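Local coordinates for putative cell adhesion protein (Bacteroides eggerthii, PDB 4GPV) that probably serves as a FimA-like major fimbrial subunit, a building block of a distinct type of pilus, with a presumed role in cell adhesion, at residues 119-124 and 221-226; 158-163 and 261-266; 164-169 and 303-308; 174-179 and 267-272; 199-204 and 293-298. All coordinates share one frame; numbering follows the deposited sequence. Where two conformers were deposited one is given.

Interaction 2 is the core contact: the strands of 158-163 and 261-266 belong to different sheets and meet face to face through aliphatic side chains. The same two strands run on into interactions 3 and 4, where each pairs edge to edge with a neighbour in its own sheet, parallel in interaction 3 and antiparallel in interaction 4, so backbone hydrogen bonds take over; interaction 3 is partly buried and interaction 4 lies at the surface. The sheets still touch there, Arg168 lying against Ile178. Interactions 1 and 5 join loops, turns and short elements at the surface. Interaction 1 is polar and watered, whereas interaction 5 is a small apolar contact beside the start of strand 297-306, which interaction 3 also uses.

Interaction 1 (119-124 and 221-226); sequences NTDNAS and GVTTST
The loop 119-124 comes up to the end of strand 222-224 without pairing with it, the backbones being nearest where Asn122 CA and Ser225 CA lie 4.5 Å apart. Two direct bonds join them there. Ser225 OG donates to Asp121 O at 3.0 Å, lying in the carbonyl plane on a lone pair. The hydroxyl swings to the loop because it stands opposite its own backbone N (chi1 177°), and it also bonds Ala227 N. A serine suits the place, being small and able to give one bond and take another.

The second bond is also given by 221-226: Asn122 reaches out with its amide oxygen, and Thr226 N meets Asn122 OD1 at 3.0 Å, nearly straight at 161° though tilted from the carbonyl plane. Behind it the loop is folded as an ST turn, in which Thr120 OG1 accepts from Asn122 N at 3.2 Å and so fixes the start of the residue that reaches across. Strand 222-224 pairs in parallel with strand 207-209 of the seven-stranded sheet, and Asp121 and Thr223 both rest on Tyr208 of that neighbour.

Asp121 and Thr223 cross at about a right angle, the methyl CG2 of Thr223 lying 3.5 Å from Asp121 OD2. Threonine serves here with both branches, since its OG1 bonds a water that makes a weak bond to Asp121 OD1. A second water donates to Asn122 OD1 at 2.9 Å and also bonds Thr224 OG1. A third links Asn122 O to Thr226 OG1, 2.7 Å from that hydroxyl.

Interaction 2 (158-163 and 261-266); sequences AKIQLI and TILAIK
Ile160, Leu162 and Leu263 meet through branched aliphatic ends, with no ring, amide or other flat group between them to offer a face or an edge. Leu263 pushes its CD2 methyl between the two residues opposite, 3.9 Å from Ile160 CG2 and equally 3.9 Å from Leu162 CD1. Leu263 and Ile160 slide past each other in opposite directions, while the two leucines cross at a slant. Both leucines hold CG opposite the backbone N (chi1 176° in Leu263), which carries their methyls out into the space between the strands. Branched aliphatic residues suit this place, filling the space between two sheets without bringing in a polar group to be satisfied.

The strands are 9.2 Å apart at closest approach and cross at -32°, too far apart to pair. This is the aligned packing of a beta sandwich, in keeping with the transthyretin-like clan of the family. Alternation along each strand turns Gln161 and Ala264 away from the contact. Phe249 and Ile282 lie against Leu263, and Ile293 against Ile160.

Toward one end Leu162 CD2 reaches Ile265 CG1 at 4.3 Å. Toward the other, Thr261 offers only its methyl, CG2 lying 4.5 Å from Ile160 CD1, while its buried hydroxyl bonds Phe187 O and Asn254 ND2.

Interaction 3 (164-169 and 303-308); sequences VKDNRK and VTLNGD
Leu305 and Arg168 form the close-packed side of this strand pair. They lie side by side, pointing the same way, and Leu305 CD1 sits over one face of the guanidinium toward its rim, 3.5 Å from Arg168 NE. Asp166 holds the group at its edge: Arg168 NE meets Asp166 OD1 at 2.8 Å within the guanidinium plane, and Arg168 NH2 meets Asp166 OD2. A bend in the arginine chain (chi3 -60°) folds it back for this side-on grip. Asp166 OD1 also accepts from Arg168 N, from its other face, closing an Asx turn. Arg168 NH2 has a further salt bridge with Asp180. A leucine in place of Arg168 would probably leave the buried carboxylate of Asp166 without its charged mate, take one partner from Asp180, and rob Leu305 of its flat cover.

The opposite face is looser and nearer solvent. Thr304 OG1 lies 3.7 Å from Lys165 CB, whose extended chain leads off to Ser243, and Thr304 CG2 touches Asn167 ND2. Polar side chains, the long lysine among them, suit such a surface.

Between the faces run backbone bonds, among them Asn167 N to Leu305 O and, where the chain turns a corner, Lys169 N to Gly307 O. Lys165 bonds with its N-H to Val303 O at 2.8 Å and with its C=O to Leu305 N at 2.9 Å, the residues on both sides of its partner Thr304, which is the ladder of a parallel beta pair, here within one sheet of a beta sandwich.

Interaction 4 (174-179 and 267-272); sequences GTITIT and STKTVG
Thr268 O is met by two groups of the facing strand, Thr179 N at 3.0 Å and the CA-H of Ile178, with CA 3.3 Å away. Thr268 N answers with the shorter bond, 2.8 Å to Thr179 O and nearly straight at 171°. The same reciprocal pair recurs two residues along between the backbones of Thr177 and Thr270. These are the hydrogen-bonded pairs of an antiparallel ladder. Strand 267-271 lies between strand 176-179 and strand 274-283, and makes a beta hairpin with the latter.

Side chains alternate across the sheet. On one face Ile176 and Val271 lie side by side, Ile176 CG1 being 3.8 Å from Val271 CG2. Lys269 CG stands opposite its backbone N (chi1 -178°), and the extended chain sends CE to Ile176 CG2, 3.7 Å away, after passing Ile178 CG1 at 4.0 Å. Cut back to alanine, Ile176 would probably leave a gap beside Val271 and give the aliphatic end of Lys269 less to lean on. Beta-branched residues suit an extended backbone. Threonines occupy the other face, where Thr268 OG1 bonds Asp181 and Thr270 OG1 bonds Ser275. Ser267, small enough to sit beside Ile178 CG2, turns its hydroxyl to Asp180.

Interaction 5 (199-204 and 293-298); sequences AEKVTQ and IEPGKS
Pro295 and Val202 bury most of the surface between these segments, and they meet at about a right angle. One branch of the valine does the touching: Val202 CG1 lies 3.7 Å from Pro295 CD, the ring carbon bonded to the proline nitrogen. The same methyl comes within 3.6 Å of Ile293 O and passes Glu294 CA at 4.2 Å. Its place follows from the first torsion, which sets CG1 opposite the carbonyl carbon of Val202 (chi1 -62°). Lys201 adds the third share through the foot of its chain, CB standing 4.0 Å from Pro295 CG, while the extended remainder carries the ammonium group away from the contact.

Pro295 is well chosen for its backbone as well. It is the second residue of a type II beta turn from Glu294 to Lys297, a place where proline's fixed phi fits, and Gly296 follows with the positive phi of the third position. The closing bond of the turn, Lys297 N to Glu294 O, is weak, but a salt bridge from Lys297 NZ to Glu294 OE2 at 2.9 Å spans the same residues. Adjacent residues of one loop bond both segments: Val202 pairs with the backbone of Asp255 and Ile293 with that of Asn254.

With methyl, methylene and ring carbons as its main currency and only 146 Å² buried, the contact probably works by complementary shape, while polar bonds inside and around each segment hold the two parts in form.

Interaction 1 (119-124 and 221-226)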
# COMPACT_ATOMS: atom_id res chain seq x y z
N ASN A 119 -11.92 -6.15 -9.52
CA ASN A 119 -13.36 -6.30 -9.27
C ASN A 119 -13.82 -7.67 -8.71
O ASN A 119 -15.01 -7.83 -8.41
CB ASN A 119 -14.21 -5.90 -10.50
CG ASN A 119 -13.96 -6.65 -11.77
OD1 ASN A 119 -13.15 -7.59 -11.82
ND2 ASN A 119 -14.69 -6.28 -12.84
N THR A 120 -12.90 -8.62 -8.50
CA THR A 120 -13.27 -9.87 -7.83
C THR A 120 -13.20 -9.68 -6.31
O THR A 120 -13.66 -10.54 -5.57
CB THR A 120 -12.33 -11.03 -8.22
OG1 THR A 120 -11.03 -10.79 -7.65
CG2 THR A 120 -12.26 -11.27 -9.74
N ASP A 121 -12.52 -8.59 -5.86
CA ASP A 121 -12.24 -8.21 -4.45
C ASP A 121 -11.17 -9.08 -3.81
O ASP A 121 -10.75 -8.79 -2.69
CB ASP A 121 -13.51 -8.25 -3.57
CG ASP A 121 -14.63 -7.32 -4.00
OD1 ASP A 121 -14.33 -6.18 -4.40
OD2 ASP A 121 -15.80 -7.72 -3.86
N ASN A 122 -10.68 -10.12 -4.50
CA ASN A 122 -9.76 -11.10 -3.92
C ASN A 122 -8.38 -11.13 -4.56
O ASN A 122 -7.57 -11.99 -4.22
CB ASN A 122 -10.38 -12.50 -4.03
CG ASN A 122 -11.55 -12.69 -3.12
OD1 ASN A 122 -11.49 -12.43 -1.92
ND2 ASN A 122 -12.64 -13.21 -3.66
N ALA A 123 -8.11 -10.23 -5.49
CA ALA A 123 -6.78 -10.13 -6.12
C ALA A 123 -6.34 -8.68 -6.04
O ALA A 123 -7.15 -7.81 -6.32
CB ALA A 123 -6.82 -10.62 -7.55
N SER A 124 -5.11 -8.40 -5.57
CA SER A 124 -4.63 -7.03 -5.44
C SER A 124 -4.24 -6.40 -6.78
O SER A 124 -3.74 -7.09 -7.69
CB SER A 124 -3.43 -6.94 -4.50
OG SER A 124 -3.23 -5.57 -4.16
N GLY A 221 -18.63 -0.66 5.54
CA GLY A 221 -17.90 -0.49 4.28
C GLY A 221 -16.70 -1.42 4.18
O GLY A 221 -15.67 -1.06 3.60
N VAL A 222 -16.83 -2.64 4.73
CA VAL A 222 -15.74 -3.62 4.73
C VAL A 222 -16.06 -4.77 3.77
O VAL A 222 -17.16 -5.32 3.81
CB VAL A 222 -15.45 -4.15 6.16
CG1 VAL A 222 -14.36 -5.22 6.16
CG2 VAL A 222 -15.06 -3.00 7.11
N THR A 223 -15.07 -5.16 2.96
CA THR A 223 -15.15 -6.29 2.02
C THR A 223 -14.05 -7.29 2.35
O THR A 223 -12.90 -6.88 2.57
CB THR A 223 -15.05 -5.78 0.57
OG1 THR A 223 -16.13 -4.87 0.33
CG2 THR A 223 -15.13 -6.92 -0.47
N THR A 224 -14.36 -8.59 2.38
CA THR A 224 -13.31 -9.59 2.63
C THR A 224 -12.48 -9.78 1.35
O THR A 224 -13.00 -9.66 0.23
CB THR A 224 -13.87 -10.93 3.12
OG1 THR A 224 -14.72 -11.50 2.11
CG2 THR A 224 -14.58 -10.81 4.44
N SER A 225 -11.20 -10.06 1.55
CA SER A 225 -10.26 -10.32 0.47
C SER A 225 -9.33 -11.43 0.86
O SER A 225 -8.59 -11.30 1.85
CB SER A 225 -9.45 -9.07 0.13
OG SER A 225 -8.51 -9.43 -0.87
N THR A 226 -9.28 -12.50 0.04
CA THR A 226 -8.36 -13.61 0.32
C THR A 226 -6.92 -13.17 0.08
O THR A 226 -6.02 -13.82 0.60
CB THR A 226 -8.70 -14.84 -0.53
OG1 THR A 226 -8.61 -14.48 -1.89
CG2 THR A 226 -10.06 -15.44 -0.20
O HOH W 1 -16.52 -4.27 -2.74
O HOH W 2 -13.11 -13.01 0.37
O HOH W 3 -6.20 -14.52 -3.09

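Interaction 2 (158-163 and 261-266)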
# COMPACT_ATOMS: atom_id res chain seq x y z
N ALA A 158 1.76 1.60 0.44
CA ALA A 158 2.69 1.34 1.52
C ALA A 158 2.95 -0.16 1.53
O ALA A 158 2.13 -0.94 1.01
CB ALA A 158 2.08 1.79 2.87
N LYS A 159 4.04 -0.59 2.14
CA LYS A 159 4.38 -1.99 2.24
C LYS A 159 4.50 -2.35 3.72
O LYS A 159 5.09 -1.58 4.49
CB LYS A 159 5.71 -2.24 1.51
CG LYS A 159 6.16 -3.69 1.48
CD LYS A 159 7.37 -3.83 0.55
CE LYS A 159 8.68 -3.98 1.24
NZ LYS A 159 9.80 -4.11 0.25
N ILE A 160 3.95 -3.51 4.11
CA ILE A 160 4.04 -3.98 5.51
C ILE A 160 4.70 -5.35 5.49
O ILE A 160 4.16 -6.24 4.85
CB ILE A 160 2.64 -4.02 6.18
CG1 ILE A 160 1.99 -2.61 6.22
CG2 ILE A 160 2.74 -4.62 7.63
CD1 ILE A 160 0.50 -2.64 6.57
N GLN A 161 5.83 -5.53 6.21
CA GLN A 161 6.52 -6.82 6.29
C GLN A 161 6.37 -7.37 7.69
O GLN A 161 6.45 -6.60 8.65
CB GLN A 161 8.03 -6.66 5.99
CG GLN A 161 8.31 -6.50 4.51
CD GLN A 161 9.76 -6.16 4.26
OE1 GLN A 161 10.21 -5.03 4.47
NE2 GLN A 161 10.51 -7.15 3.82
N LEU A 162 6.25 -8.70 7.83
CA LEU A 162 6.13 -9.34 9.13
C LEU A 162 7.30 -10.28 9.39
O LEU A 162 7.61 -11.14 8.56
CB LEU A 162 4.79 -10.12 9.21
CG LEU A 162 4.57 -10.98 10.44
CD1 LEU A 162 4.53 -10.12 11.72
CD2 LEU A 162 3.31 -11.83 10.30
N ILE A 163 7.94 -10.09 10.56
CA ILE A 163 9.00 -10.96 11.11
C ILE A 163 8.44 -11.60 12.38
O ILE A 163 8.08 -10.87 13.31
CB ILE A 163 10.32 -10.18 11.38
CG1 ILE A 163 10.92 -9.62 10.07
CG2 ILE A 163 11.36 -11.03 12.12
CD1 ILE A 163 12.01 -8.61 10.30
N THR A 261 -5.76 0.17 10.35
CA THR A 261 -5.30 -1.08 9.77
C THR A 261 -4.67 -1.90 10.90
O THR A 261 -4.06 -1.35 11.83
CB THR A 261 -4.32 -0.78 8.62
OG1 THR A 261 -5.03 -0.09 7.57
CG2 THR A 261 -3.68 -2.04 8.04
N ILE A 262 -4.81 -3.24 10.83
CA ILE A 262 -4.29 -4.15 11.85
C ILE A 262 -3.55 -5.29 11.16
O ILE A 262 -4.11 -5.92 10.26
CB ILE A 262 -5.41 -4.73 12.77
CG1 ILE A 262 -6.35 -3.65 13.36
CG2 ILE A 262 -4.81 -5.71 13.86
CD1 ILE A 262 -7.60 -4.17 14.01
N LEU A 263 -2.33 -5.58 11.59
CA LEU A 263 -1.60 -6.76 11.12
C LEU A 263 -1.68 -7.80 12.22
O LEU A 263 -1.47 -7.46 13.37
CB LEU A 263 -0.13 -6.44 10.77
CG LEU A 263 0.74 -7.67 10.36
CD1 LEU A 263 0.30 -8.25 9.00
CD2 LEU A 263 2.20 -7.29 10.36
N ALA A 264 -2.03 -9.07 11.90
CA ALA A 264 -2.09 -10.06 12.95
C ALA A 264 -1.71 -11.45 12.47
O ALA A 264 -1.81 -11.78 11.28
CB ALA A 264 -3.51 -10.14 13.52
N ILE A 265 -1.30 -12.27 13.44
CA ILE A 265 -1.23 -13.70 13.26
C ILE A 265 -2.58 -14.20 13.74
O ILE A 265 -2.95 -13.89 14.87
CB ILE A 265 -0.07 -14.38 14.00
CG1 ILE A 265 1.29 -13.86 13.49
CG2 ILE A 265 -0.19 -15.94 13.86
CD1 ILE A 265 2.43 -14.15 14.46
N LYS A 266 -3.33 -14.92 12.90
CA LYS A 266 -4.63 -15.50 13.30
C LYS A 266 -4.38 -16.97 13.57
O LYS A 266 -3.78 -17.65 12.73
CB LYS A 266 -5.68 -15.28 12.18
CG LYS A 266 -7.05 -15.80 12.57
CD LYS A 266 -7.30 -17.20 12.04
CE LYS A 266 -8.38 -17.89 12.84
NZ LYS A 266 -8.64 -19.26 12.30

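Interaction 3 (164-169 and 303-308)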
# COMPACT_ATOMS: atom_id res chain seq x y z
N VAL A 164 8.38 -12.95 12.45
CA VAL A 164 7.86 -13.65 13.60
C VAL A 164 9.00 -14.33 14.33
O VAL A 164 9.79 -15.04 13.70
CB VAL A 164 6.76 -14.66 13.19
CG1 VAL A 164 6.24 -15.42 14.42
CG2 VAL A 164 5.62 -13.95 12.46
N LYS A 165 9.14 -14.06 15.62
CA LYS A 165 10.11 -14.74 16.50
C LYS A 165 9.27 -15.52 17.47
O LYS A 165 8.67 -14.93 18.37
CB LYS A 165 11.06 -13.75 17.18
CG LYS A 165 11.96 -13.08 16.16
CD LYS A 165 12.79 -11.97 16.73
CE LYS A 165 13.55 -11.30 15.63
NZ LYS A 165 14.64 -10.43 16.15
N ASP A 166 9.15 -16.84 17.24
CA ASP A 166 8.26 -17.67 18.02
C ASP A 166 9.00 -18.39 19.15
O ASP A 166 9.74 -19.35 18.91
CB ASP A 166 7.53 -18.69 17.13
CG ASP A 166 6.41 -19.39 17.88
OD1 ASP A 166 6.11 -18.99 19.03
OD2 ASP A 166 5.83 -20.34 17.32
N ASN A 167 8.73 -17.96 20.41
CA ASN A 167 9.33 -18.53 21.62
C ASN A 167 8.29 -19.25 22.46
O ASN A 167 8.52 -19.55 23.63
CB ASN A 167 10.05 -17.46 22.45
CG ASN A 167 11.21 -16.81 21.74
OD1 ASN A 167 11.84 -17.38 20.84
ND2 ASN A 167 11.51 -15.59 22.14
N ARG A 168 7.12 -19.53 21.86
CA ARG A 168 6.07 -20.29 22.55
C ARG A 168 6.52 -21.74 22.64
O ARG A 168 7.19 -22.24 21.73
CB ARG A 168 4.72 -20.18 21.82
CG ARG A 168 4.06 -18.80 21.84
CD ARG A 168 2.89 -18.69 20.86
NE ARG A 168 3.35 -18.95 19.49
CZ ARG A 168 2.57 -19.14 18.44
NH1 ARG A 168 1.25 -19.09 18.57
NH2 ARG A 168 3.10 -19.36 17.25
N LYS A 169 6.18 -22.41 23.73
CA LYS A 169 6.56 -23.81 23.92
C LYS A 169 5.32 -24.66 24.03
O LYS A 169 4.30 -24.17 24.49
CB LYS A 169 7.41 -23.97 25.21
CG LYS A 169 8.70 -23.16 25.25
CD LYS A 169 9.50 -23.43 26.54
CE LYS A 169 8.94 -22.75 27.77
NZ LYS A 169 9.79 -22.98 28.96
N VAL A 303 7.24 -9.46 15.62
CA VAL A 303 6.36 -9.96 16.67
C VAL A 303 7.10 -11.09 17.37
O VAL A 303 7.48 -12.06 16.69
CB VAL A 303 5.03 -10.46 16.04
CG1 VAL A 303 4.08 -11.01 17.12
CG2 VAL A 303 4.35 -9.35 15.23
N THR A 304 7.38 -10.94 18.68
CA THR A 304 8.04 -11.97 19.48
C THR A 304 6.95 -12.54 20.35
O THR A 304 6.36 -11.81 21.16
CB THR A 304 9.24 -11.41 20.27
OG1 THR A 304 10.15 -10.84 19.34
CG2 THR A 304 9.96 -12.48 21.10
N LEU A 305 6.71 -13.85 20.22
CA LEU A 305 5.70 -14.56 21.00
C LEU A 305 6.34 -15.44 22.05
O LEU A 305 7.34 -16.07 21.76
CB LEU A 305 4.90 -15.44 20.04
CG LEU A 305 4.23 -14.73 18.88
CD1 LEU A 305 3.50 -15.72 18.03
CD2 LEU A 305 3.27 -13.64 19.39
N ASN A 306 5.77 -15.52 23.25
CA ASN A 306 6.32 -16.45 24.24
C ASN A 306 5.19 -17.00 25.11
O ASN A 306 4.03 -16.59 24.95
CB ASN A 306 7.47 -15.83 25.06
CG ASN A 306 7.06 -15.01 26.26
OD1 ASN A 306 6.12 -14.23 26.19
ND2 ASN A 306 7.79 -15.12 27.36
N GLY A 307 5.54 -17.96 25.95
CA GLY A 307 4.61 -18.63 26.85
C GLY A 307 4.54 -20.13 26.63
O GLY A 307 4.75 -20.61 25.51
N ASP A 308 4.28 -20.88 27.71
CA ASP A 308 4.09 -22.33 27.62
C ASP A 308 2.63 -22.53 27.29
O ASP A 308 1.78 -22.29 28.16
CB ASP A 308 4.52 -23.04 28.92
CG ASP A 308 4.44 -24.57 28.92
OD1 ASP A 308 3.76 -25.14 28.03
OD2 ASP A 308 5.01 -25.20 29.84

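Interaction 4 (174-179 and 267-272)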
# COMPACT_ATOMS: atom_id res chain seq x y z
N GLY A 174 -0.41 -31.01 24.49
CA GLY A 174 -0.95 -30.70 25.82
C GLY A 174 -2.45 -30.51 25.85
O GLY A 174 -3.15 -30.79 24.87
N THR A 175 -2.96 -30.05 27.01
CA THR A 175 -4.39 -29.82 27.26
C THR A 175 -4.90 -28.68 26.37
O THR A 175 -6.03 -28.72 25.88
CB THR A 175 -4.60 -29.52 28.75
OG1 THR A 175 -4.13 -30.66 29.50
CG2 THR A 175 -6.04 -29.24 29.11
N ILE A 176 -4.06 -27.66 26.21
CA ILE A 176 -4.35 -26.51 25.37
C ILE A 176 -3.47 -26.64 24.16
O ILE A 176 -2.27 -26.87 24.29
CB ILE A 176 -4.15 -25.18 26.12
CG1 ILE A 176 -5.05 -25.13 27.39
CG2 ILE A 176 -4.37 -23.96 25.19
CD1 ILE A 176 -4.56 -24.16 28.46
N THR A 177 -4.08 -26.50 22.97
CA THR A 177 -3.32 -26.55 21.74
C THR A 177 -3.62 -25.29 20.93
O THR A 177 -4.73 -24.74 20.99
CB THR A 177 -3.55 -27.86 20.97
OG1 THR A 177 -2.55 -27.97 19.96
CG2 THR A 177 -4.93 -27.97 20.36
N ILE A 178 -2.59 -24.79 20.25
CA ILE A 178 -2.72 -23.63 19.38
C ILE A 178 -2.12 -24.03 18.07
O ILE A 178 -1.03 -24.61 18.04
CB ILE A 178 -2.12 -22.30 19.95
CG1 ILE A 178 -2.88 -21.88 21.22
CG2 ILE A 178 -2.18 -21.15 18.91
CD1 ILE A 178 -2.24 -20.68 22.00
N THR A 179 -2.87 -23.79 16.98
CA THR A 179 -2.41 -24.00 15.62
C THR A 179 -2.48 -22.63 14.94
O THR A 179 -3.55 -22.01 14.92
CB THR A 179 -3.26 -25.07 14.90
OG1 THR A 179 -3.13 -26.31 15.59
CG2 THR A 179 -2.87 -25.25 13.42
N SER A 267 -4.83 -17.48 14.73
CA SER A 267 -4.61 -18.86 15.08
C SER A 267 -5.88 -19.47 15.62
O SER A 267 -6.88 -18.76 15.80
CB SER A 267 -3.50 -18.94 16.13
OG SER A 267 -2.35 -18.23 15.69
N THR A 268 -5.87 -20.78 15.82
CA THR A 268 -7.00 -21.50 16.42
C THR A 268 -6.53 -22.10 17.74
O THR A 268 -5.56 -22.87 17.78
CB THR A 268 -7.57 -22.57 15.49
OG1 THR A 268 -8.02 -21.92 14.29
CG2 THR A 268 -8.74 -23.30 16.12
N LYS A 269 -7.24 -21.76 18.82
CA LYS A 269 -6.95 -22.32 20.15
C LYS A 269 -7.99 -23.38 20.45
O LYS A 269 -9.19 -23.11 20.31
CB LYS A 269 -6.95 -21.22 21.22
CG LYS A 269 -6.60 -21.69 22.64
CD LYS A 269 -6.77 -20.53 23.62
CE LYS A 269 -6.36 -20.89 25.02
NZ LYS A 269 -6.66 -19.81 25.99
N THR A 270 -7.55 -24.58 20.88
CA THR A 270 -8.45 -25.68 21.23
C THR A 270 -8.21 -26.07 22.70
O THR A 270 -7.08 -26.35 23.12
CB THR A 270 -8.31 -26.87 20.27
OG1 THR A 270 -8.53 -26.43 18.94
CG2 THR A 270 -9.30 -27.99 20.59
N VAL A 271 -9.29 -26.04 23.47
CA VAL A 271 -9.28 -26.41 24.90
C VAL A 271 -10.48 -27.30 25.14
O VAL A 271 -11.62 -26.82 25.10
CB VAL A 271 -9.29 -25.19 25.86
CG1 VAL A 271 -9.19 -25.66 27.32
CG2 VAL A 271 -8.19 -24.19 25.54
N GLY A 272 -10.23 -28.58 25.33
CA GLY A 272 -11.29 -29.57 25.48
C GLY A 272 -12.11 -29.58 24.20
O GLY A 272 -11.54 -29.58 23.11
O HOH W 4 -7.03 -29.16 22.99

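Interaction 5 (199-204 and 293-298)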
# COMPACT_ATOMS: atom_id res chain seq x y z
N ALA A 199 -3.13 14.63 3.40
CA ALA A 199 -4.26 14.26 4.28
C ALA A 199 -5.30 13.43 3.53
O ALA A 199 -5.77 12.41 4.06
CB ALA A 199 -4.89 15.49 4.88
N GLU A 200 -5.60 13.79 2.27
CA GLU A 200 -6.57 13.05 1.45
C GLU A 200 -6.11 11.62 1.19
O GLU A 200 -6.94 10.71 1.15
CB GLU A 200 -6.80 13.76 0.11
CG GLU A 200 -7.72 14.98 0.19
CD GLU A 200 -7.77 15.92 -1.00
OE1 GLU A 200 -6.88 15.84 -1.88
OE2 GLU A 200 -8.67 16.79 -1.03
N LYS A 201 -4.78 11.41 1.01
CA LYS A 201 -4.21 10.10 0.68
C LYS A 201 -4.33 9.08 1.80
O LYS A 201 -4.25 7.88 1.50
CB LYS A 201 -2.75 10.24 0.27
CG LYS A 201 -2.57 10.90 -1.09
CD LYS A 201 -1.08 11.09 -1.40
CE LYS A 201 -0.88 11.59 -2.82
NZ LYS A 201 0.56 11.87 -3.07
N VAL A 202 -4.55 9.53 3.07
CA VAL A 202 -4.65 8.61 4.22
C VAL A 202 -6.08 8.57 4.79
O VAL A 202 -6.29 7.97 5.85
CB VAL A 202 -3.61 8.95 5.33
CG1 VAL A 202 -2.18 8.79 4.78
CG2 VAL A 202 -3.81 10.37 5.90
N THR A 203 -7.05 9.18 4.11
CA THR A 203 -8.43 9.15 4.60
C THR A 203 -9.17 7.99 3.96
O THR A 203 -9.21 7.90 2.73
CB THR A 203 -9.14 10.48 4.32
OG1 THR A 203 -8.29 11.56 4.70
CG2 THR A 203 -10.48 10.57 5.06
N GLN A 204 -9.78 7.12 4.79
CA GLN A 204 -10.51 5.95 4.29
C GLN A 204 -11.82 5.81 4.99
O GLN A 204 -11.89 6.05 6.19
CB GLN A 204 -9.68 4.67 4.55
CG GLN A 204 -8.29 4.66 3.88
CD GLN A 204 -8.29 4.41 2.39
OE1 GLN A 204 -9.32 4.18 1.74
NE2 GLN A 204 -7.13 4.51 1.79
N ILE A 293 -0.71 4.30 8.74
CA ILE A 293 -0.12 3.89 7.46
C ILE A 293 -0.09 5.06 6.51
O ILE A 293 -1.12 5.65 6.21
CB ILE A 293 -0.91 2.70 6.84
CG1 ILE A 293 -0.95 1.46 7.76
CG2 ILE A 293 -0.44 2.37 5.42
CD1 ILE A 293 0.44 0.79 8.06
N GLU A 294 1.11 5.34 5.96
CA GLU A 294 1.30 6.40 4.97
C GLU A 294 1.74 5.83 3.65
O GLU A 294 2.54 4.89 3.66
CB GLU A 294 2.41 7.36 5.43
CG GLU A 294 2.15 8.15 6.69
CD GLU A 294 3.32 9.08 6.89
OE1 GLU A 294 3.49 10.01 6.06
OE2 GLU A 294 4.16 8.79 7.77
N PRO A 295 1.33 6.42 2.51
CA PRO A 295 1.85 5.95 1.22
C PRO A 295 3.34 6.17 1.15
O PRO A 295 3.85 7.09 1.79
CB PRO A 295 1.17 6.86 0.18
CG PRO A 295 0.27 7.72 0.91
CD PRO A 295 0.40 7.56 2.37
N GLY A 296 4.05 5.32 0.41
CA GLY A 296 5.49 5.51 0.22
C GLY A 296 6.32 5.20 1.44
O GLY A 296 7.47 5.65 1.54
N LYS A 297 5.76 4.45 2.40
CA LYS A 297 6.53 4.01 3.58
C LYS A 297 6.52 2.50 3.61
O LYS A 297 5.57 1.85 3.15
CB LYS A 297 5.93 4.58 4.88
CG LYS A 297 6.03 6.11 4.96
CD LYS A 297 7.01 6.58 6.01
CE LYS A 297 7.11 8.09 6.00
NZ LYS A 297 7.01 8.68 7.36
N SER A 298 7.58 1.93 4.18
CA SER A 298 7.78 0.51 4.28
C SER A 298 7.89 0.17 5.78
O SER A 298 8.80 0.65 6.44
CB SER A 298 9.05 0.13 3.51
OG SER A 298 9.40 -1.24 3.72